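Local coordinates for protein beta-galactosidase (Trichoderma reesei, PDB 3OG2) that probably hydrolyses terminal non-reducing beta-D-galactose residues of beta-D-galactosides, as a glycoprotein enzyme of glycoside hydrolase family 35 with a TIM-barrel domain, at residues Q367-V371 with I471-N475; V497-F501 with N524-V528; S678-L682 with R999-Y1003. All coordinates share one frame; numbering follows the deposited sequence.

Contact 1: Q367-V371 with I471-N475; sequences QFLKV and IFTWN
Ile471 meets Phe368 where the end of helix 357-370, part of the TIM-barrel domain, packs on strand 470-476, an outermost strand of a mixed five-stranded sheet in the second domain. Ile471 CB lies 3.8 Å from Phe368 CD1, and the Ile471 carbonyl O approaches the same ring obliquely. At Phe472 the first bond leads away from the helix, but with CG anti to the backbone N (chi1 172°) the ring comes back beside Gln367. There Gln367 CB lies over one ring face in a CH-pi contact, 4.2 Å from the centroid; Val560 touches both side chains. Thr473 joins through water: its OG1 donates to a molecule 2.7 Å away, which in turn donates to Gln367 O at 2.8 Å and Gln367 OE1 at 2.7 Å. Since Gln367 NE2 also binds Ala67 O, both ends of this buried amide are held and its rotation is fixed. Trp474 completes the interface by sliding its indole past Val371, whose CG2 rests 3.6 Å from Trp474 CD1. The direct hydrogen bond is bent: Trp474 NE1 donates to Val371 O at 3.0 Å with an angle of 139° at the hydrogen, and the acceptor sits 26° out of the indole plane.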
# COMPACT_ATOMS: atom_id res chain seq x y z
N GLN A 367 -6.96 16.34 9.05
CA GLN A 367 -7.74 16.97 10.11
C GLN A 367 -8.22 18.36 9.71
O GLN A 367 -9.33 18.74 10.07
CB GLN A 367 -6.90 17.00 11.39
CG GLN A 367 -6.63 15.58 11.91
CD GLN A 367 -7.89 14.87 12.31
OE1 GLN A 367 -8.97 15.31 12.56
NE2 GLN A 367 -7.71 13.53 12.36
N PHE A 368 -7.43 19.09 8.93
CA PHE A 368 -7.84 20.39 8.43
C PHE A 368 -9.06 20.26 7.51
O PHE A 368 -10.08 20.99 7.67
CB PHE A 368 -6.66 21.03 7.67
CG PHE A 368 -7.11 22.22 6.83
CD1 PHE A 368 -7.66 23.35 7.41
CD2 PHE A 368 -6.98 22.16 5.46
CE1 PHE A 368 -8.13 24.43 6.64
CE2 PHE A 368 -7.40 23.23 4.71
CZ PHE A 368 -7.94 24.37 5.29
N LEU A 369 -8.98 19.34 6.53
CA LEU A 369 -10.06 19.33 5.53
C LEU A 369 -11.38 18.92 6.17
O LEU A 369 -12.43 19.47 5.78
CB LEU A 369 -9.72 18.41 4.36
CG LEU A 369 -8.69 18.99 3.36
CD1 LEU A 369 -8.32 17.98 2.34
CD2 LEU A 369 -9.28 20.25 2.68
N LYS A 370 -11.36 18.02 7.16
CA LYS A 370 -12.65 17.54 7.67
C LYS A 370 -13.38 18.55 8.53
O LYS A 370 -14.55 18.33 8.85
CB LYS A 370 -12.47 16.20 8.34
CG LYS A 370 -11.71 16.27 9.66
CD LYS A 370 -11.51 14.83 10.22
CE LYS A 370 -12.83 14.20 10.55
NZ LYS A 370 -12.72 12.91 11.32
N VAL A 371 -12.74 19.68 8.89
CA VAL A 371 -13.47 20.73 9.63
C VAL A 371 -13.67 21.96 8.75
O VAL A 371 -14.05 23.02 9.29
CB VAL A 371 -12.77 21.05 10.98
CG1 VAL A 371 -12.76 19.83 11.88
CG2 VAL A 371 -11.34 21.60 10.77
N ILE A 471 -4.77 25.74 10.07
CA ILE A 471 -5.71 25.18 11.02
C ILE A 471 -5.49 23.68 11.10
O ILE A 471 -5.45 23.00 10.07
CB ILE A 471 -7.14 25.45 10.54
CG1 ILE A 471 -7.47 26.94 10.63
CG2 ILE A 471 -8.18 24.67 11.34
CD1 ILE A 471 -7.75 27.65 9.39
N PHE A 472 -5.29 23.18 12.30
CA PHE A 472 -5.23 21.73 12.55
C PHE A 472 -6.64 21.20 12.78
O PHE A 472 -7.09 20.26 12.12
CB PHE A 472 -4.28 21.44 13.74
CG PHE A 472 -4.39 19.97 14.10
CD1 PHE A 472 -3.83 19.00 13.25
CD2 PHE A 472 -5.03 19.57 15.26
CE1 PHE A 472 -3.93 17.66 13.59
CE2 PHE A 472 -5.13 18.21 15.58
CZ PHE A 472 -4.57 17.25 14.76
N THR A 473 -7.38 21.79 13.71
CA THR A 473 -8.76 21.38 13.96
C THR A 473 -9.47 22.48 14.70
O THR A 473 -8.82 23.44 15.22
CB THR A 473 -8.82 20.06 14.76
OG1 THR A 473 -10.14 19.50 14.62
CG2 THR A 473 -8.56 20.26 16.26
N TRP A 474 -10.78 22.36 14.80
CA TRP A 474 -11.52 23.21 15.75
C TRP A 474 -12.79 22.44 16.09
O TRP A 474 -13.21 21.59 15.29
CB TRP A 474 -11.85 24.60 15.18
CG TRP A 474 -12.77 24.55 14.00
CD1 TRP A 474 -12.39 24.49 12.69
CD2 TRP A 474 -14.20 24.54 14.01
NE1 TRP A 474 -13.49 24.45 11.88
CE2 TRP A 474 -14.62 24.47 12.66
CE3 TRP A 474 -15.15 24.57 15.06
CZ2 TRP A 474 -15.96 24.45 12.34
CZ3 TRP A 474 -16.50 24.55 14.73
CH2 TRP A 474 -16.88 24.48 13.36
N ASN A 475 -13.37 22.72 17.26
CA ASN A 475 -14.67 22.15 17.55
C ASN A 475 -15.35 23.03 18.59
O ASN A 475 -14.73 23.73 19.37
CB ASN A 475 -14.56 20.69 18.07
CG ASN A 475 -15.82 19.94 17.67
OD1 ASN A 475 -16.91 20.52 17.35
ND2 ASN A 475 -15.74 18.65 17.55
O HOH W 1 -10.16 17.76 12.53

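Contact 2: V497-F501 with N524-V528; sequences VKNPF and NLTVV
Leu525 overlaps the amide group of Asn499, the two side chains running side by side and pointing the same way, with Leu525 CB 3.7 Å from Asn499 CG. This overlap lies just beyond the end of an antiparallel strand pair. Val497 and Val527 form a hydrogen-bonded pair: Val497 N donates to Val527 O at 2.9 Å, and Val527 N returns the bond to Val497 O at 3.0 Å. Past this pair the chains stay close without further direct hydrogen bonds between them. A CA-H...O contact from Asn499 CA to Leu525 O takes over, and a water accepts from Asn499 N while donating to Asn524 O and Thr526 OG1.

Each chain is shaped here by an Asx turn. Asn499 OD1 accepts from Phe501 N at 2.9 Å, the donor standing 36° above the carbonyl plane; Asn499 CG lies anti to its own N (chi1 179°), which brings the amide back beside the following backbone. Asn524 OD1 is gripped by Thr526 N in its carbonyl plane and by Thr526 OG1 from above that plane, and takes a further bond from Thr522 OG1.

Phe501 closes the apolar side. Pro500 CG stands 3.7 Å above the centre of the Phe501 ring, while Leu525 CD1 meets the edge of that ring 4.2 Å from Phe501 CD2. Crossing at about a right angle, Val527 brings CG2 to 3.7 Å from Phe501 CE2 and also touches the Pro500 ring.

Within the antiparallel sheet of the second domain, strand 492-497 runs between strands 462-467 and 527-532. Leu542 of strand 538-542 packs on Val497, Pro500 and Val527, and Phe462 touches Pro500, while Lys498 NZ forms a salt bridge with Asp456 of strand 450-459.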
# COMPACT_ATOMS: atom_id res chain seq x y z
N VAL A 497 -9.97 37.70 14.71
CA VAL A 497 -11.24 37.10 15.07
C VAL A 497 -12.29 38.20 15.12
O VAL A 497 -12.12 39.19 15.84
CB VAL A 497 -11.18 36.36 16.42
CG1 VAL A 497 -12.51 35.66 16.70
CG2 VAL A 497 -10.03 35.34 16.41
N LYS A 498 -13.38 38.03 14.34
CA LYS A 498 -14.47 39.03 14.44
C LYS A 498 -15.02 39.05 15.88
O LYS A 498 -14.92 37.97 16.49
CB LYS A 498 -15.59 38.71 13.46
CG LYS A 498 -15.08 38.67 12.00
CD LYS A 498 -16.37 38.59 11.14
CE LYS A 498 -16.04 38.37 9.68
NZ LYS A 498 -17.20 37.79 8.92
N ASN A 499 -15.51 40.19 16.34
CA ASN A 499 -15.92 40.36 17.75
C ASN A 499 -16.39 39.09 18.45
O ASN A 499 -17.46 38.56 18.18
CB ASN A 499 -17.06 41.38 17.79
CG ASN A 499 -17.54 41.60 19.20
OD1 ASN A 499 -17.06 41.10 20.22
ND2 ASN A 499 -18.57 42.45 19.22
N PRO A 500 -15.49 38.55 19.26
CA PRO A 500 -15.79 37.28 19.93
C PRO A 500 -16.45 37.41 21.29
O PRO A 500 -16.59 36.42 22.04
CB PRO A 500 -14.36 36.70 20.09
CG PRO A 500 -13.50 37.90 20.38
CD PRO A 500 -14.11 39.01 19.52
N PHE A 501 -16.87 38.60 21.65
CA PHE A 501 -17.26 38.89 23.04
C PHE A 501 -18.75 38.97 23.26
O PHE A 501 -19.18 39.28 24.37
CB PHE A 501 -16.65 40.25 23.48
CG PHE A 501 -15.14 40.15 23.44
CD1 PHE A 501 -14.47 39.18 24.21
CD2 PHE A 501 -14.45 41.03 22.61
CE1 PHE A 501 -13.06 39.07 24.16
CE2 PHE A 501 -13.07 40.93 22.59
CZ PHE A 501 -12.41 39.98 23.34
N ASN A 524 -13.97 48.18 16.48
CA ASN A 524 -15.12 47.29 16.30
C ASN A 524 -14.94 45.94 16.97
O ASN A 524 -15.74 45.00 16.81
CB ASN A 524 -15.36 47.09 14.80
CG ASN A 524 -14.23 46.37 14.10
OD1 ASN A 524 -13.50 45.55 14.63
ND2 ASN A 524 -14.07 46.73 12.81
N LEU A 525 -13.86 45.78 17.73
CA LEU A 525 -13.69 44.59 18.56
C LEU A 525 -13.29 43.40 17.72
O LEU A 525 -13.40 42.28 18.20
CB LEU A 525 -14.95 44.24 19.38
CG LEU A 525 -15.21 45.19 20.56
CD1 LEU A 525 -16.25 44.63 21.54
CD2 LEU A 525 -13.89 45.49 21.27
N THR A 526 -12.77 43.65 16.51
CA THR A 526 -11.97 42.59 15.90
C THR A 526 -10.65 42.43 16.65
O THR A 526 -9.91 43.40 16.85
CB THR A 526 -11.68 42.91 14.44
OG1 THR A 526 -12.93 42.90 13.77
CG2 THR A 526 -10.81 41.84 13.81
N VAL A 527 -10.33 41.23 17.06
CA VAL A 527 -9.12 40.99 17.83
C VAL A 527 -8.04 40.45 16.90
O VAL A 527 -8.25 39.43 16.21
CB VAL A 527 -9.46 39.99 18.96
CG1 VAL A 527 -8.17 39.82 19.78
CG2 VAL A 527 -10.63 40.39 19.86
N VAL A 528 -6.91 41.09 16.84
CA VAL A 528 -5.81 40.68 16.00
C VAL A 528 -4.67 40.16 16.86
O VAL A 528 -4.25 40.82 17.81
CB VAL A 528 -5.33 41.85 15.11
CG1 VAL A 528 -4.24 41.38 14.17
CG2 VAL A 528 -6.52 42.48 14.37
O HOH W 2 -15.42 42.68 14.78

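Contact 3: S678-L682 with R999-Y1003; sequences SRWPL and RHGAY
Tyr1003, the last residue of the chain, lays one ring face against the backbone of Arg679 and Trp680 and sets its CD1 over a face of the Trp680 indole. The two side chains cross at about a right angle, but their ring planes meet obliquely, at 41°, with 4.5 Å between the tyrosine centroid and that of the five-membered ring. Tyr1003 CD1 lies 3.4 Å from both NE1 and CD1 of Trp680. With Tyr1003 CG between the backbone N and the carbonyl carbon (chi1 59°), the ring folds down onto the loop. Arg679 slides past it in the opposite direction: its CB packs 3.6 Å from Tyr1003 CB, and its extended chain carries CD to 3.4 Å from Ala1002 O. At the phenolic end Pro681 CD lies 3.3 Å from Tyr1003 OH, which is hydrogen-bonded to Thr824. Replacing Tyr1003 by an alanine would probably open a gap beside Trp680 and Pro681 and leave the Thr824 hydroxyl without this partner. The terminal carboxylate is held by a salt bridge from OXT to Arg849, while Tyr675 OH takes the hydrogen bond of Trp680 NE1. A type II beta turn from Arg999 to Ala1002, with Gly1001 third, docks the C-terminus on the loop between strands 663-666 and 713-720, in the first of two regions of the second all-beta domain family.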
# COMPACT_ATOMS: atom_id res chain seq x y z
N SER A 678 8.11 -40.63 -13.27
CA SER A 678 6.94 -41.20 -13.91
C SER A 678 5.69 -40.43 -13.53
O SER A 678 4.71 -40.48 -14.32
CB SER A 678 6.78 -42.69 -13.55
OG SER A 678 6.55 -42.83 -12.15
N ARG A 679 5.64 -39.74 -12.42
CA ARG A 679 4.42 -38.99 -12.05
C ARG A 679 4.35 -37.61 -12.64
O ARG A 679 3.33 -36.92 -12.54
CB ARG A 679 4.35 -38.86 -10.52
CG ARG A 679 4.19 -40.24 -9.85
CD ARG A 679 4.48 -40.10 -8.37
NE ARG A 679 4.35 -41.35 -7.61
CZ ARG A 679 5.34 -42.22 -7.42
NH1 ARG A 679 6.54 -42.02 -7.96
NH2 ARG A 679 5.10 -43.28 -6.67
N TRP A 680 5.46 -37.16 -13.25
CA TRP A 680 5.49 -35.78 -13.73
C TRP A 680 4.59 -35.61 -14.96
O TRP A 680 4.53 -36.48 -15.84
CB TRP A 680 6.91 -35.39 -14.17
CG TRP A 680 7.87 -35.13 -13.03
CD1 TRP A 680 8.04 -35.85 -11.87
CD2 TRP A 680 8.78 -34.03 -12.97
NE1 TRP A 680 9.02 -35.23 -11.10
CE2 TRP A 680 9.49 -34.12 -11.76
CE3 TRP A 680 9.06 -32.97 -13.85
CZ2 TRP A 680 10.47 -33.19 -11.38
CZ3 TRP A 680 10.02 -32.05 -13.48
CH2 TRP A 680 10.71 -32.17 -12.27
N PRO A 681 3.96 -34.46 -15.07
CA PRO A 681 3.24 -34.10 -16.30
C PRO A 681 4.13 -34.13 -17.53
O PRO A 681 5.29 -33.67 -17.52
CB PRO A 681 2.79 -32.64 -16.04
CG PRO A 681 2.62 -32.64 -14.54
CD PRO A 681 3.84 -33.39 -14.05
N LEU A 682 3.60 -34.68 -18.63
CA LEU A 682 4.32 -34.66 -19.88
C LEU A 682 4.16 -33.32 -20.54
O LEU A 682 3.06 -32.74 -20.59
CB LEU A 682 3.73 -35.72 -20.83
CG LEU A 682 3.74 -37.16 -20.30
CD1 LEU A 682 3.23 -38.08 -21.42
CD2 LEU A 682 5.14 -37.51 -19.80
N ARG A 999 1.13 -35.71 1.26
CA ARG A 999 0.29 -35.47 0.07
C ARG A 999 0.21 -36.69 -0.84
O ARG A 999 1.24 -37.24 -1.29
CB ARG A 999 0.91 -34.33 -0.76
CG ARG A 999 0.82 -33.01 0.05
CD ARG A 999 1.49 -31.90 -0.72
NE ARG A 999 1.15 -30.61 -0.10
CZ ARG A 999 1.42 -29.44 -0.66
NH1 ARG A 999 2.07 -29.37 -1.82
NH2 ARG A 999 1.04 -28.34 -0.06
N HIS A 1000 -1.01 -37.13 -1.13
CA HIS A 1000 -1.19 -38.27 -2.04
C HIS A 1000 -0.87 -37.77 -3.45
O HIS A 1000 -1.23 -36.64 -3.88
CB HIS A 1000 -2.59 -38.84 -1.89
CG HIS A 1000 -2.88 -39.42 -0.52
ND1 HIS A 1000 -3.53 -40.61 -0.31
CD2 HIS A 1000 -2.64 -38.96 0.74
CE1 HIS A 1000 -3.67 -40.87 1.00
NE2 HIS A 1000 -3.13 -39.87 1.68
N GLY A 1001 -0.20 -38.61 -4.21
CA GLY A 1001 0.11 -38.25 -5.59
C GLY A 1001 1.27 -37.31 -5.72
O GLY A 1001 1.52 -36.83 -6.82
N ALA A 1002 1.99 -37.00 -4.64
CA ALA A 1002 3.11 -36.09 -4.79
C ALA A 1002 4.25 -36.73 -5.56
O ALA A 1002 4.34 -37.96 -5.72
CB ALA A 1002 3.59 -35.67 -3.41
N TYR A 1003 5.12 -35.86 -6.04
CA TYR A 1003 6.31 -36.27 -6.80
C TYR A 1003 7.38 -35.18 -6.59
O TYR A 1003 7.00 -34.11 -6.08
CB TYR A 1003 5.98 -36.52 -8.28
CG TYR A 1003 5.42 -35.34 -9.01
CD1 TYR A 1003 6.19 -34.28 -9.46
CD2 TYR A 1003 4.08 -35.29 -9.27
CE1 TYR A 1003 5.67 -33.19 -10.14
CE2 TYR A 1003 3.51 -34.21 -9.94
CZ TYR A 1003 4.32 -33.17 -10.37
OH TYR A 1003 3.76 -32.09 -11.01
OXT TYR A 1003 8.63 -35.31 -7.04
O HOH W 3 8.83 -37.78 -9.06

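In the fold
The three contacts occur in series along the chain and share no atoms. Contacts 1 and 2 lie on the same side of the chain's centre without touching, with centres about 21 Å and nearest atoms about 11 Å apart: contact 1 joins the second domain to the TIM barrel, and contact 2 ties two of its strand ends together farther out. Contact 3 lies on the opposite side, its centre about 63 Å from that of contact 1 and about 84 Å from that of contact 2. All three are remote from the galactose-binding site, empty of galactose in this model, whose residues include Glu180 and Glu278. The Phe472 side chain is about 11 Å, and that of Pro681 about 13 Å, from a bound N-acetylglucosamine.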